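Local atomic coordinates of vitamin B12-binding protein (Vibrio cholerae O395, PDB entry 5YSC), a protein that binds vitamin B12 in the periplasm and probably delivers it to the BtuC subunits of the BtuCD importer. Residues A37-K42 / E119-Y124; I114-E119 / D137-L142; T147-N152 / V261-K266; I166-Q171 / P196-E201; V210-E215 / W240-D245. All coordinates share one frame; numbering follows the deposited sequence.

Interaction 1. Residues A37-K42 / E119-Y124; sequences AGLGDK and EALSHY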
# COMPACT_ATOMS: atom_id res chain seq x y z
N ALA A 37 3.75 1.26 -15.78
CA ALA A 37 3.44 0.32 -16.84
C ALA A 37 3.38 0.98 -18.19
O ALA A 37 3.00 0.31 -19.15
CB ALA A 37 2.09 -0.37 -16.56
N GLY A 38 3.73 2.26 -18.30
CA GLY A 38 3.64 2.95 -19.57
C GLY A 38 2.24 3.25 -20.05
O GLY A 38 1.97 3.22 -21.26
N LEU A 39 1.32 3.53 -19.12
CA LEU A 39 -0.05 3.91 -19.40
C LEU A 39 -0.38 5.33 -18.99
O LEU A 39 -1.52 5.78 -19.20
CB LEU A 39 -1.03 2.96 -18.68
CG LEU A 39 -0.79 1.46 -18.87
CD1 LEU A 39 -1.82 0.60 -18.13
CD2 LEU A 39 -0.85 1.14 -20.35
N GLY A 40 0.54 6.05 -18.35
CA GLY A 40 0.18 7.31 -17.71
C GLY A 40 -0.40 8.33 -18.67
O GLY A 40 -1.33 9.07 -18.31
N ASP A 41 0.12 8.37 -19.89
CA ASP A 41 -0.34 9.33 -20.88
C ASP A 41 -1.77 9.08 -21.32
O ASP A 41 -2.42 9.96 -21.88
CB ASP A 41 0.58 9.32 -22.09
CG ASP A 41 1.98 9.80 -21.76
OD1 ASP A 41 2.17 10.35 -20.66
OD2 ASP A 41 2.88 9.62 -22.61
N LYS A 42 -2.25 7.86 -21.08
CA LYS A 42 -3.61 7.48 -21.49
C LYS A 42 -4.63 7.57 -20.37
O LYS A 42 -5.82 7.32 -20.61
CB LYS A 42 -3.62 6.06 -22.07
CG LYS A 42 -2.69 5.85 -23.21
CD LYS A 42 -2.94 6.82 -24.30
CE LYS A 42 -2.14 6.42 -25.51
NZ LYS A 42 -2.16 7.54 -26.45
N GLU A 119 3.46 -5.83 -15.03
CA GLU A 119 3.66 -6.61 -16.24
C GLU A 119 2.33 -6.85 -16.95
O GLU A 119 2.22 -6.66 -18.16
CB GLU A 119 4.36 -7.92 -15.90
CG GLU A 119 4.59 -8.84 -17.10
CD GLU A 119 5.38 -10.06 -16.71
OE1 GLU A 119 5.29 -10.48 -15.54
OE2 GLU A 119 6.11 -10.59 -17.58
N ALA A 120 1.29 -7.17 -16.19
CA ALA A 120 -0.05 -7.26 -16.77
C ALA A 120 -0.48 -5.95 -17.42
O ALA A 120 -1.00 -5.93 -18.54
CB ALA A 120 -1.07 -7.66 -15.70
N LEU A 121 -0.31 -4.83 -16.72
CA LEU A 121 -0.81 -3.60 -17.28
C LEU A 121 -0.04 -3.19 -18.52
O LEU A 121 -0.58 -2.48 -19.37
CB LEU A 121 -0.77 -2.49 -16.22
CG LEU A 121 -1.89 -2.55 -15.18
CD1 LEU A 121 -1.64 -1.54 -14.07
CD2 LEU A 121 -3.25 -2.26 -15.83
N SER A 122 1.21 -3.60 -18.63
CA SER A 122 1.99 -3.27 -19.81
C SER A 122 1.39 -3.87 -21.08
O SER A 122 1.67 -3.37 -22.19
CB SER A 122 3.43 -3.76 -19.62
OG SER A 122 3.60 -5.12 -19.95
N HIS A 123 0.56 -4.90 -20.96
CA HIS A 123 -0.10 -5.46 -22.14
C HIS A 123 -1.04 -4.46 -22.80
O HIS A 123 -1.45 -4.66 -23.95
CB HIS A 123 -0.90 -6.71 -21.77
CG HIS A 123 -0.05 -7.90 -21.47
ND1 HIS A 123 0.88 -7.91 -20.45
CD2 HIS A 123 0.01 -9.12 -22.04
CE1 HIS A 123 1.48 -9.08 -20.42
NE2 HIS A 123 0.97 -9.83 -21.37
N TYR A 124 -1.42 -3.42 -22.08
CA TYR A 124 -2.35 -2.45 -22.62
C TYR A 124 -1.62 -1.22 -23.11
O TYR A 124 -2.24 -0.24 -23.49
CB TYR A 124 -3.38 -2.03 -21.57
CG TYR A 124 -4.25 -3.15 -21.08
CD1 TYR A 124 -5.44 -3.46 -21.72
CD2 TYR A 124 -3.88 -3.90 -19.98
CE1 TYR A 124 -6.23 -4.49 -21.27
CE2 TYR A 124 -4.67 -4.92 -19.52
CZ TYR A 124 -5.84 -5.22 -20.17
OH TYR A 124 -6.62 -6.25 -19.70
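Leu39 and Leu121 meet with their side chains crossed at about a right angle, and Ala37 fits in beside them. The CB of Leu121 is touched by two methyl groups of the other segment: Ala37 CB comes up to it at 3.6 Å, and Leu39 CD1 at 3.8 Å. Leu39 sets its CG anti to the carbonyl carbon (chi1 -51°), which sends its branches across to the end of helix 112-122 and splits their work. CD1 reaches the Leu121 side chain and also sits 3.5 Å from Leu121 O, while CD2 lies against the backbone just past the helix, 3.7 Å from Tyr124 O. The Tyr124 ring itself leads off and stacks edge-to-face with Phe18.

Two helix ends are packed here. On one side helix 28-36 closes in a Schellman motif with Gly38 at positive phi as its C-prime residue, which turns the chain so that Ala37 and Leu39 both face the partner. On the other, Glu119 O takes two side-chain donors, Ser122 OG at 2.7 Å and His123 ND1 at 2.9 Å, the latter bond lying in the imidazole plane.

The contact between the segments is thus apolar, with aliphatic carbons packed against one another and against backbone carbonyl oxygens. Cohesion comes from burial of aliphatic surface, and a bond from Ser125 OG to Gly38 O adds a polar tie just beyond.

Interaction 2. Residues I114-E119 / D137-L142; sequences IADNIE and DFRQRL
The guanidinium of Arg139 has Ala115 CB over one face, 3.5 Å above the plane and toward the rim, and two carboxylates, Asp116 and Glu119, at its edge. The Phe138 ring has Ala115 N over one face, while Ile114 CG2 comes in obliquely to CE2 at 3.6 Å. Phe138 CG stands anti to the backbone N (chi1 -175°), which carries the ring across to Ile114 and Ala115.

Arg139 stretches out from CG to NE over Ala115, and NH2 then serves both acids. Its bond to Asp116 OD1, 3.1 Å, stays in the guanidinium plane and uses the anti lone pair of that oxygen. Glu119 OE1 sits 2.9 Å from NH2, is met on its anti side out of the carboxylate plane, and takes a weak second bond from NH1. The carboxylate planes are turned 44° (Asp116) and 57° (Glu119) from the guanidinium.

Helices 112-122 and 128-148 run antiparallel here, their axes 9.7 Å apart, with Ala115 and Phe138 the closest CA pair, at 6.2 Å. The chemistry is divided: a buried aromatic-aliphatic patch on one side, and on the other a salt-bridge network in which one arginine probably balances two acids and fixes their side chains.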
# COMPACT_ATOMS: atom_id res chain seq x y z
N ILE A 114 3.07 -6.78 -7.04
CA ILE A 114 3.28 -5.46 -7.60
C ILE A 114 3.90 -5.58 -8.98
O ILE A 114 3.48 -4.94 -9.94
CB ILE A 114 4.15 -4.58 -6.67
CG1 ILE A 114 3.43 -4.39 -5.32
CG2 ILE A 114 4.44 -3.24 -7.31
CD1 ILE A 114 4.25 -3.75 -4.25
N ALA A 115 4.95 -6.37 -9.09
CA ALA A 115 5.55 -6.58 -10.39
C ALA A 115 4.56 -7.25 -11.34
O ALA A 115 4.47 -6.87 -12.52
CB ALA A 115 6.82 -7.40 -10.25
N ASP A 116 3.79 -8.21 -10.83
CA ASP A 116 2.78 -8.87 -11.66
C ASP A 116 1.80 -7.85 -12.22
O ASP A 116 1.41 -7.91 -13.39
CB ASP A 116 2.00 -9.93 -10.86
CG ASP A 116 2.85 -11.08 -10.34
OD1 ASP A 116 3.96 -11.36 -10.85
OD2 ASP A 116 2.35 -11.73 -9.40
N ASN A 117 1.32 -6.95 -11.36
CA ASN A 117 0.44 -5.86 -11.81
C ASN A 117 1.05 -5.04 -12.95
O ASN A 117 0.39 -4.74 -13.94
CB ASN A 117 0.13 -4.92 -10.64
CG ASN A 117 -1.11 -5.28 -9.88
OD1 ASN A 117 -2.23 -4.86 -10.24
ND2 ASN A 117 -0.93 -5.92 -8.75
N ILE A 118 2.31 -4.61 -12.79
CA ILE A 118 2.95 -3.78 -13.79
C ILE A 118 3.07 -4.54 -15.10
O ILE A 118 2.79 -3.98 -16.17
CB ILE A 118 4.32 -3.29 -13.30
CG1 ILE A 118 4.15 -2.45 -12.03
CG2 ILE A 118 5.03 -2.47 -14.40
CD1 ILE A 118 5.48 -2.08 -11.30
N GLU A 119 3.46 -5.83 -15.03
CA GLU A 119 3.66 -6.61 -16.24
C GLU A 119 2.33 -6.85 -16.95
O GLU A 119 2.22 -6.66 -18.16
CB GLU A 119 4.36 -7.92 -15.90
CG GLU A 119 4.59 -8.84 -17.10
CD GLU A 119 5.38 -10.06 -16.71
OE1 GLU A 119 5.29 -10.48 -15.54
OE2 GLU A 119 6.11 -10.59 -17.58
N ASP A 137 12.89 -4.49 -13.36
CA ASP A 137 13.71 -3.78 -12.38
C ASP A 137 13.17 -3.99 -10.98
O ASP A 137 13.93 -4.21 -10.03
CB ASP A 137 13.76 -2.29 -12.72
CG ASP A 137 14.56 -1.98 -13.99
OD1 ASP A 137 15.38 -2.82 -14.39
OD2 ASP A 137 14.37 -0.90 -14.58
N PHE A 138 11.85 -3.91 -10.82
CA PHE A 138 11.22 -4.19 -9.52
C PHE A 138 11.61 -5.56 -9.01
O PHE A 138 11.96 -5.73 -7.83
CB PHE A 138 9.69 -4.11 -9.62
CG PHE A 138 8.99 -4.25 -8.30
CD1 PHE A 138 8.76 -5.49 -7.77
CD2 PHE A 138 8.55 -3.13 -7.59
CE1 PHE A 138 8.13 -5.64 -6.55
CE2 PHE A 138 7.92 -3.27 -6.37
CZ PHE A 138 7.73 -4.52 -5.83
N ARG A 139 11.50 -6.58 -9.86
CA ARG A 139 11.81 -7.94 -9.44
C ARG A 139 13.26 -8.06 -8.99
O ARG A 139 13.56 -8.73 -7.99
CB ARG A 139 11.51 -8.90 -10.58
CG ARG A 139 10.01 -9.03 -10.86
CD ARG A 139 9.64 -10.26 -11.69
NE ARG A 139 8.18 -10.42 -11.79
CZ ARG A 139 7.44 -10.16 -12.86
NH1 ARG A 139 8.00 -9.76 -14.00
NH2 ARG A 139 6.13 -10.35 -12.81
N GLN A 140 14.17 -7.43 -9.72
CA GLN A 140 15.58 -7.53 -9.35
C GLN A 140 15.84 -6.82 -8.03
O GLN A 140 16.48 -7.38 -7.13
CB GLN A 140 16.47 -6.97 -10.45
CG GLN A 140 17.96 -7.21 -10.14
CD GLN A 140 18.25 -8.67 -9.86
OE1 GLN A 140 18.93 -9.03 -8.88
NE2 GLN A 140 17.69 -9.55 -10.70
N ARG A 141 15.29 -5.61 -7.84
CA ARG A 141 15.49 -4.93 -6.56
C ARG A 141 14.83 -5.70 -5.43
O ARG A 141 15.37 -5.77 -4.32
CB ARG A 141 14.95 -3.49 -6.62
CG ARG A 141 15.22 -2.71 -5.35
CD ARG A 141 14.79 -1.27 -5.44
NE ARG A 141 15.00 -0.59 -4.16
CZ ARG A 141 14.38 0.53 -3.77
NH1 ARG A 141 13.49 1.13 -4.55
NH2 ARG A 141 14.63 1.04 -2.59
N LEU A 142 13.67 -6.31 -5.68
CA LEU A 142 13.03 -7.09 -4.64
C LEU A 142 13.90 -8.26 -4.24
O LEU A 142 14.00 -8.60 -3.06
CB LEU A 142 11.65 -7.58 -5.10
CG LEU A 142 10.90 -8.51 -4.13
CD1 LEU A 142 10.66 -7.92 -2.78
CD2 LEU A 142 9.54 -8.85 -4.73
O HOH W 1 6.67 -10.82 -9.91

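Interaction 3. Residues T147-N152 / V261-K266; sequences TQYASN and VCTYLK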
# COMPACT_ATOMS: atom_id res chain seq x y z
N THR A 147 17.62 -10.73 -0.26
CA THR A 147 18.96 -11.18 0.12
C THR A 147 19.51 -10.32 1.25
O THR A 147 19.98 -10.84 2.27
CB THR A 147 19.88 -11.12 -1.10
OG1 THR A 147 19.38 -11.99 -2.14
CG2 THR A 147 21.30 -11.53 -0.71
N GLN A 148 19.42 -9.00 1.11
CA GLN A 148 20.10 -8.10 2.02
C GLN A 148 19.54 -8.18 3.44
O GLN A 148 20.29 -7.98 4.40
CB GLN A 148 20.00 -6.66 1.50
CG GLN A 148 20.63 -5.60 2.40
CD GLN A 148 20.56 -4.22 1.78
OE1 GLN A 148 20.27 -4.08 0.59
NE2 GLN A 148 20.83 -3.20 2.57
N TYR A 149 18.25 -8.44 3.59
CA TYR A 149 17.59 -8.34 4.90
C TYR A 149 17.18 -9.71 5.43
O TYR A 149 16.26 -9.83 6.24
CB TYR A 149 16.39 -7.40 4.83
CG TYR A 149 16.86 -5.98 4.69
CD1 TYR A 149 17.61 -5.40 5.69
CD2 TYR A 149 16.61 -5.26 3.54
CE1 TYR A 149 18.09 -4.11 5.57
CE2 TYR A 149 17.08 -3.97 3.40
CZ TYR A 149 17.82 -3.40 4.43
OH TYR A 149 18.28 -2.11 4.31
N ALA A 150 17.88 -10.75 4.97
CA ALA A 150 17.62 -12.09 5.47
C ALA A 150 18.02 -12.22 6.93
O ALA A 150 17.27 -12.75 7.75
CB ALA A 150 18.37 -13.10 4.60
N SER A 151 19.19 -11.67 7.27
CA SER A 151 19.76 -11.83 8.60
C SER A 151 18.83 -11.32 9.69
O SER A 151 18.98 -11.72 10.85
CB SER A 151 21.11 -11.11 8.70
OG SER A 151 21.28 -10.21 7.61
N ASN A 152 17.88 -10.44 9.36
CA ASN A 152 16.93 -9.98 10.36
C ASN A 152 16.29 -11.18 11.05
O ASN A 152 15.98 -12.19 10.41
CB ASN A 152 15.85 -9.09 9.74
CG ASN A 152 16.38 -7.73 9.29
OD1 ASN A 152 17.58 -7.53 9.13
ND2 ASN A 152 15.47 -6.78 9.07
N VAL A 261 11.33 -0.14 6.54
CA VAL A 261 10.87 -1.10 7.53
C VAL A 261 11.99 -2.02 7.96
O VAL A 261 12.24 -2.22 9.16
CB VAL A 261 9.67 -1.91 6.99
CG1 VAL A 261 9.39 -3.16 7.87
CG2 VAL A 261 8.50 -1.00 6.96
N CYS A 262 12.68 -2.60 6.97
CA CYS A 262 13.74 -3.57 7.21
C CYS A 262 14.92 -2.96 7.95
O CYS A 262 15.53 -3.60 8.82
CB CYS A 262 14.20 -4.15 5.90
SG CYS A 262 13.27 -5.52 5.22
N THR A 263 15.27 -1.72 7.62
CA THR A 263 16.34 -1.05 8.36
C THR A 263 15.96 -0.87 9.82
O THR A 263 16.76 -1.13 10.72
CB THR A 263 16.67 0.30 7.71
OG1 THR A 263 17.24 0.08 6.42
CG2 THR A 263 17.66 1.12 8.62
N TYR A 264 14.72 -0.44 10.09
CA TYR A 264 14.26 -0.27 11.47
C TYR A 264 14.18 -1.60 12.22
O TYR A 264 14.56 -1.68 13.40
CB TYR A 264 12.90 0.42 11.49
CG TYR A 264 12.96 1.93 11.39
CD1 TYR A 264 13.80 2.67 12.23
CD2 TYR A 264 12.14 2.65 10.50
CE1 TYR A 264 13.86 4.04 12.18
CE2 TYR A 264 12.21 4.04 10.45
CZ TYR A 264 13.07 4.73 11.29
OH TYR A 264 13.16 6.09 11.25
N LEU A 265 13.61 -2.65 11.60
CA LEU A 265 13.61 -3.95 12.27
C LEU A 265 15.01 -4.48 12.47
O LEU A 265 15.23 -5.23 13.43
CB LEU A 265 12.75 -4.93 11.47
CG LEU A 265 11.32 -5.13 11.99
CD1 LEU A 265 10.74 -3.97 12.78
CD2 LEU A 265 10.37 -5.56 10.85
N LYS A 266 15.97 -4.11 11.61
CA LYS A 266 17.37 -4.46 11.88
C LYS A 266 17.89 -3.77 13.12
O LYS A 266 18.49 -4.40 13.99
CB LYS A 266 18.23 -4.11 10.68
CG LYS A 266 19.63 -4.62 10.79
CD LYS A 266 20.40 -4.18 9.60
CE LYS A 266 21.75 -4.79 9.58
NZ LYS A 266 22.59 -4.17 8.51
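Cys262 CB sits almost centrally over one face of the Tyr149 ring, 3.5 Å from the centroid and 12° off the ring normal, a CH-pi contact. The sulfur of the same residue makes a sulfur-aromatic contact from a more oblique position, SG lying 4.2 Å from that centroid. On the opposite face lies CG of Gln148, so the ring is sandwiched between its own neighbour in sequence and the helix across.

The hydrogen bonding rests on Asn152. With CG anti to the carbonyl carbon (chi1 -70°), its amide turns toward the helix, and ND2 gives a bond of 3.2 Å to Cys262 O, the oxygen lying close to the amide plane. That oxygen also accepts the helical bond from Lys266 N at 2.9 Å, so two donors grip it.

Two looser contacts complete the set. OD1 of Asn152 lies 3.8 Å from Lys266 CB, the two side chains crossing at about a right angle. Tyr149 OH approaches Thr263 OG1 to 3.2 Å, although the threonine hydroxyl already bonds to Glu259 O within its helix.

Through Tyr149 and Asn152 the end of helix 128-148 is held to helix 254-267, while the disulfide from Cys262 to Cys182 joins that helix to the chain just past helix 176-181. Tyr264 and Leu265 of the same helix pack on Phe212 of strand 210-213.

Interaction 4. Residues I166-Q171 / P196-E201; sequences IITLAQ and PQVSIE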
# COMPACT_ATOMS: atom_id res chain seq x y z
N ILE A 166 -7.46 4.09 17.18
CA ILE A 166 -6.33 3.24 16.79
C ILE A 166 -6.86 2.17 15.85
O ILE A 166 -7.58 1.26 16.27
CB ILE A 166 -5.65 2.61 18.01
CG1 ILE A 166 -5.29 3.69 19.05
CG2 ILE A 166 -4.41 1.90 17.58
CD1 ILE A 166 -4.90 3.12 20.42
N ILE A 167 -6.51 2.28 14.56
CA ILE A 167 -6.75 1.23 13.57
C ILE A 167 -5.41 0.62 13.21
O ILE A 167 -4.41 1.33 13.04
CB ILE A 167 -7.44 1.78 12.30
CG1 ILE A 167 -8.67 2.60 12.65
CG2 ILE A 167 -7.80 0.66 11.36
CD1 ILE A 167 -9.72 1.83 13.33
N THR A 168 -5.40 -0.70 13.08
CA THR A 168 -4.19 -1.43 12.73
C THR A 168 -4.57 -2.42 11.64
O THR A 168 -5.65 -2.34 11.04
CB THR A 168 -3.56 -2.08 13.98
OG1 THR A 168 -2.26 -2.60 13.66
CG2 THR A 168 -4.41 -3.25 14.51
N LEU A 169 -3.67 -3.34 11.36
CA LEU A 169 -3.82 -4.32 10.30
C LEU A 169 -3.80 -5.71 10.90
O LEU A 169 -3.32 -5.91 12.02
CB LEU A 169 -2.70 -4.19 9.26
CG LEU A 169 -1.29 -4.74 9.53
CD1 LEU A 169 -0.40 -4.52 8.30
CD2 LEU A 169 -0.67 -4.10 10.75
N ALA A 170 -4.25 -6.68 10.11
CA ALA A 170 -4.41 -8.06 10.57
C ALA A 170 -4.60 -9.00 9.39
O ALA A 170 -4.71 -8.58 8.23
CB ALA A 170 -5.61 -8.16 11.54
N GLN A 171 -4.60 -10.30 9.68
CA GLN A 171 -4.95 -11.33 8.72
C GLN A 171 -4.08 -11.34 7.48
O GLN A 171 -4.49 -11.86 6.42
CB GLN A 171 -6.43 -11.22 8.29
CG GLN A 171 -7.39 -11.27 9.43
CD GLN A 171 -8.82 -11.30 8.96
OE1 GLN A 171 -9.10 -11.22 7.76
NE2 GLN A 171 -9.74 -11.39 9.90
N PRO A 196 -8.56 -4.03 12.21
CA PRO A 196 -9.29 -3.86 13.46
C PRO A 196 -9.01 -2.54 14.15
O PRO A 196 -7.90 -2.01 14.11
CB PRO A 196 -8.80 -5.02 14.32
CG PRO A 196 -7.48 -5.34 13.80
CD PRO A 196 -7.49 -5.03 12.34
N GLN A 197 -10.03 -2.04 14.83
CA GLN A 197 -9.86 -0.97 15.78
C GLN A 197 -9.45 -1.62 17.10
O GLN A 197 -10.02 -2.63 17.50
CB GLN A 197 -11.17 -0.21 15.95
CG GLN A 197 -11.05 1.06 16.75
CD GLN A 197 -12.35 1.81 16.84
OE1 GLN A 197 -13.08 1.93 15.86
NE2 GLN A 197 -12.66 2.31 18.03
N VAL A 198 -8.43 -1.07 17.75
CA VAL A 198 -7.88 -1.65 18.96
C VAL A 198 -7.80 -0.58 20.04
O VAL A 198 -7.64 0.61 19.76
CB VAL A 198 -6.49 -2.29 18.73
CG1 VAL A 198 -6.57 -3.45 17.72
CG2 VAL A 198 -5.46 -1.21 18.30
N SER A 199 -7.90 -1.01 21.30
CA SER A 199 -7.80 -0.11 22.43
C SER A 199 -6.35 0.04 22.88
O SER A 199 -5.50 -0.81 22.61
CB SER A 199 -8.64 -0.64 23.60
OG SER A 199 -7.97 -1.72 24.22
N ILE A 200 -6.09 1.14 23.60
CA ILE A 200 -4.77 1.33 24.21
C ILE A 200 -4.37 0.09 24.99
O ILE A 200 -3.24 -0.39 24.89
CB ILE A 200 -4.77 2.57 25.11
CG1 ILE A 200 -4.67 3.85 24.27
CG2 ILE A 200 -3.60 2.49 26.12
CD1 ILE A 200 -4.54 5.15 25.08
N GLU A 201 -5.30 -0.41 25.81
CA GLU A 201 -5.01 -1.58 26.65
C GLU A 201 -4.59 -2.78 25.81
O GLU A 201 -3.65 -3.49 26.16
CB GLU A 201 -6.25 -1.92 27.49
CG GLU A 201 -6.56 -0.97 28.67
CD GLU A 201 -6.73 0.49 28.26
OE1 GLU A 201 -6.26 1.38 29.03
OE2 GLU A 201 -7.33 0.75 27.19
O HOH W 2 -8.91 2.77 19.76
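Ile166 loses the most surface here, followed by Pro196 and Val198. Ile166 CG2 presses on Val198 CG2 at 3.4 Å, tighter than usual for two carbons, with the side chains crossing at about a right angle. The far end of Ile166 goes on to the start of helix 200-206, its CD1 meeting Ile200 CG1 at 3.9 Å. Val198 uses its other branch, CG1, on Thr168 CG2.

Pro196 lays its ring against the departing chain. CD touches Ala170 CB at 3.7 Å, and CG faces the methyl of Thr168; that methyl points here because OG1 is anti to the backbone N (chi1 -170°) and bonds to Tyr159 O. On the other face of the ribbon Ile167 CD1 lies 3.6 Å from Gln197 CB.

Between these side chains the backbones are joined by Val198 N to Ile166 O, 2.9 Å, and Thr168 N to Pro196 O, 3.0 Å, both close to the C=O axis.

Together the segments make a short, weakly bonded antiparallel two-strand ribbon, separate from the parallel sheets. It borders the B12 site, the side chain of Ile167 being about 4 Å from the bound cyanocobalamin, and it leads into helix 200-206, where Glu201 is predicted to matter for BtuC binding.

Interaction 5. Residues V210-E215 / W240-D245; sequences VIFTSE and WALNAD
Phe212 and Trp240 share nearly the same first torsion (chi1 -71° and -65°), CG anti to the carbonyl carbon in each, and since they are paired in the sheet their rings come out on the same face. Phe212 CE1 thus arrives at the edge of the indole, 3.8 Å from Trp240 CE3. Leu242 is turned likewise and brings CD1 over one face of the Phe212 ring, 3.4 Å from CG. Val210 CG1 reaches both aromatics: it lies above the phenyl plane toward the rim, and meets Trp240 CE3 obliquely at 3.7 Å. Behind this cluster helix 254-267 adds Tyr264, which stacks on Trp240.

The backbones pair as parallel strands through three bonds: Trp240 N to Ile211 O at 2.9 Å, Thr213 N to Trp240 O at 2.8 Å, and Leu242 N to Thr213 O at 2.9 Å. On the reverse face Ala241 CB packs on the chain at Ser214, 3.4 Å from its O. Both segments then start helices, with Ser214 OG capping Ala217 N and Asn243 OD1 capping Trp246 N.

Regular backbone bonding thus sets the register, and aromatic and aliphatic packing seals one face of this sheet edge against a helix. The polar groups gather at the strand ends, where Asp245, in the first turn of helix 244-248, hydrogen-bonds the bound cyanocobalamin through OD1.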
# COMPACT_ATOMS: atom_id res chain seq x y z
N VAL A 210 8.48 -3.12 18.77
CA VAL A 210 8.58 -1.92 17.94
C VAL A 210 7.16 -1.41 17.70
O VAL A 210 6.25 -2.20 17.47
CB VAL A 210 9.25 -2.22 16.60
CG1 VAL A 210 9.26 -0.97 15.77
CG2 VAL A 210 10.66 -2.75 16.78
N ILE A 211 6.99 -0.09 17.76
CA ILE A 211 5.76 0.58 17.32
C ILE A 211 6.07 1.43 16.09
O ILE A 211 6.95 2.29 16.14
CB ILE A 211 5.15 1.43 18.44
CG1 ILE A 211 4.68 0.49 19.57
CG2 ILE A 211 3.98 2.23 17.90
CD1 ILE A 211 4.26 1.20 20.85
N PHE A 212 5.32 1.21 15.02
CA PHE A 212 5.37 2.04 13.83
C PHE A 212 4.14 2.92 13.75
O PHE A 212 3.01 2.46 14.02
CB PHE A 212 5.47 1.18 12.58
CG PHE A 212 6.81 0.48 12.42
CD1 PHE A 212 7.98 1.21 12.37
CD2 PHE A 212 6.87 -0.89 12.38
CE1 PHE A 212 9.16 0.57 12.22
CE2 PHE A 212 8.07 -1.56 12.26
CZ PHE A 212 9.23 -0.81 12.17
N THR A 213 4.33 4.18 13.35
CA THR A 213 3.25 5.15 13.33
C THR A 213 3.50 6.11 12.15
O THR A 213 4.23 5.78 11.21
CB THR A 213 3.16 5.84 14.70
OG1 THR A 213 1.96 6.65 14.78
CG2 THR A 213 4.43 6.72 14.97
N SER A 214 2.89 7.30 12.21
CA SER A 214 2.96 8.29 11.14
C SER A 214 3.99 9.37 11.47
O SER A 214 4.35 9.59 12.63
CB SER A 214 1.59 8.93 10.91
OG SER A 214 1.23 9.72 12.05
N GLU A 215 4.43 10.06 10.42
CA GLU A 215 5.34 11.19 10.63
C GLU A 215 4.64 12.26 11.44
O GLU A 215 5.26 12.91 12.29
CB GLU A 215 5.81 11.69 9.26
CG GLU A 215 6.56 10.59 8.51
CD GLU A 215 7.06 10.99 7.12
OE1 GLU A 215 6.99 10.14 6.21
OE2 GLU A 215 7.54 12.14 6.95
N TRP A 240 8.74 4.56 15.72
CA TRP A 240 9.20 5.22 14.50
C TRP A 240 8.06 5.47 13.54
O TRP A 240 7.12 4.67 13.41
CB TRP A 240 10.26 4.37 13.80
CG TRP A 240 11.52 4.18 14.55
CD1 TRP A 240 12.38 5.16 14.95
CD2 TRP A 240 12.13 2.93 14.95
NE1 TRP A 240 13.48 4.60 15.58
CE2 TRP A 240 13.35 3.24 15.59
CE3 TRP A 240 11.77 1.57 14.81
CZ2 TRP A 240 14.20 2.25 16.10
CZ3 TRP A 240 12.62 0.60 15.30
CH2 TRP A 240 13.82 0.94 15.94
N ALA A 241 8.15 6.59 12.83
CA ALA A 241 7.25 6.84 11.71
C ALA A 241 7.68 6.05 10.49
O ALA A 241 8.87 5.91 10.23
CB ALA A 241 7.25 8.30 11.35
N LEU A 242 6.69 5.62 9.69
CA LEU A 242 6.92 5.05 8.38
C LEU A 242 6.25 5.95 7.35
O LEU A 242 5.24 6.58 7.65
CB LEU A 242 6.35 3.64 8.27
CG LEU A 242 7.05 2.64 9.21
CD1 LEU A 242 6.34 1.28 9.17
CD2 LEU A 242 8.54 2.49 8.90
N ASN A 243 6.83 5.99 6.15
CA ASN A 243 6.22 6.72 5.04
C ASN A 243 5.00 5.95 4.51
O ASN A 243 5.12 4.86 3.93
CB ASN A 243 7.26 6.97 3.96
CG ASN A 243 6.71 7.74 2.79
OD1 ASN A 243 5.64 7.48 2.30
ND2 ASN A 243 7.50 8.69 2.32
N ALA A 244 3.81 6.51 4.75
CA ALA A 244 2.57 5.82 4.44
C ALA A 244 2.34 5.71 2.94
O ALA A 244 1.73 4.72 2.47
CB ALA A 244 1.41 6.56 5.11
N ASP A 245 2.81 6.68 2.16
CA ASP A 245 2.67 6.60 0.70
C ASP A 245 3.40 5.38 0.14
O ASP A 245 2.90 4.68 -0.74
CB ASP A 245 3.19 7.88 0.04
CG ASP A 245 2.32 9.11 0.30
OD1 ASP A 245 1.26 9.02 0.97
OD2 ASP A 245 2.77 10.23 -0.16

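How the interactions relate
Interactions 1 and 2 share Glu119 and helix 112-122: its end meets the turn after helix 28-36 in a buried, apolar contact, while its middle pairs with helix 128-148 through a core patch and a more exposed salt-bridge network. Helix 128-148 continues into interaction 3, a buried contact of CH-pi, sulfur-aromatic and amide-carbonyl kind beside the disulfide, whose other helix, 254-267, packs on the sheet edge of interaction 5. Interactions 4 and 5 are the backbone-bonded strand pairings, a buried antiparallel ribbon and a partly buried piece of parallel sheet, and both come near the bound cyanocobalamin. Interactions 1 and 4 lie on opposite sides of the chain's centre, about 36 Å apart between centres.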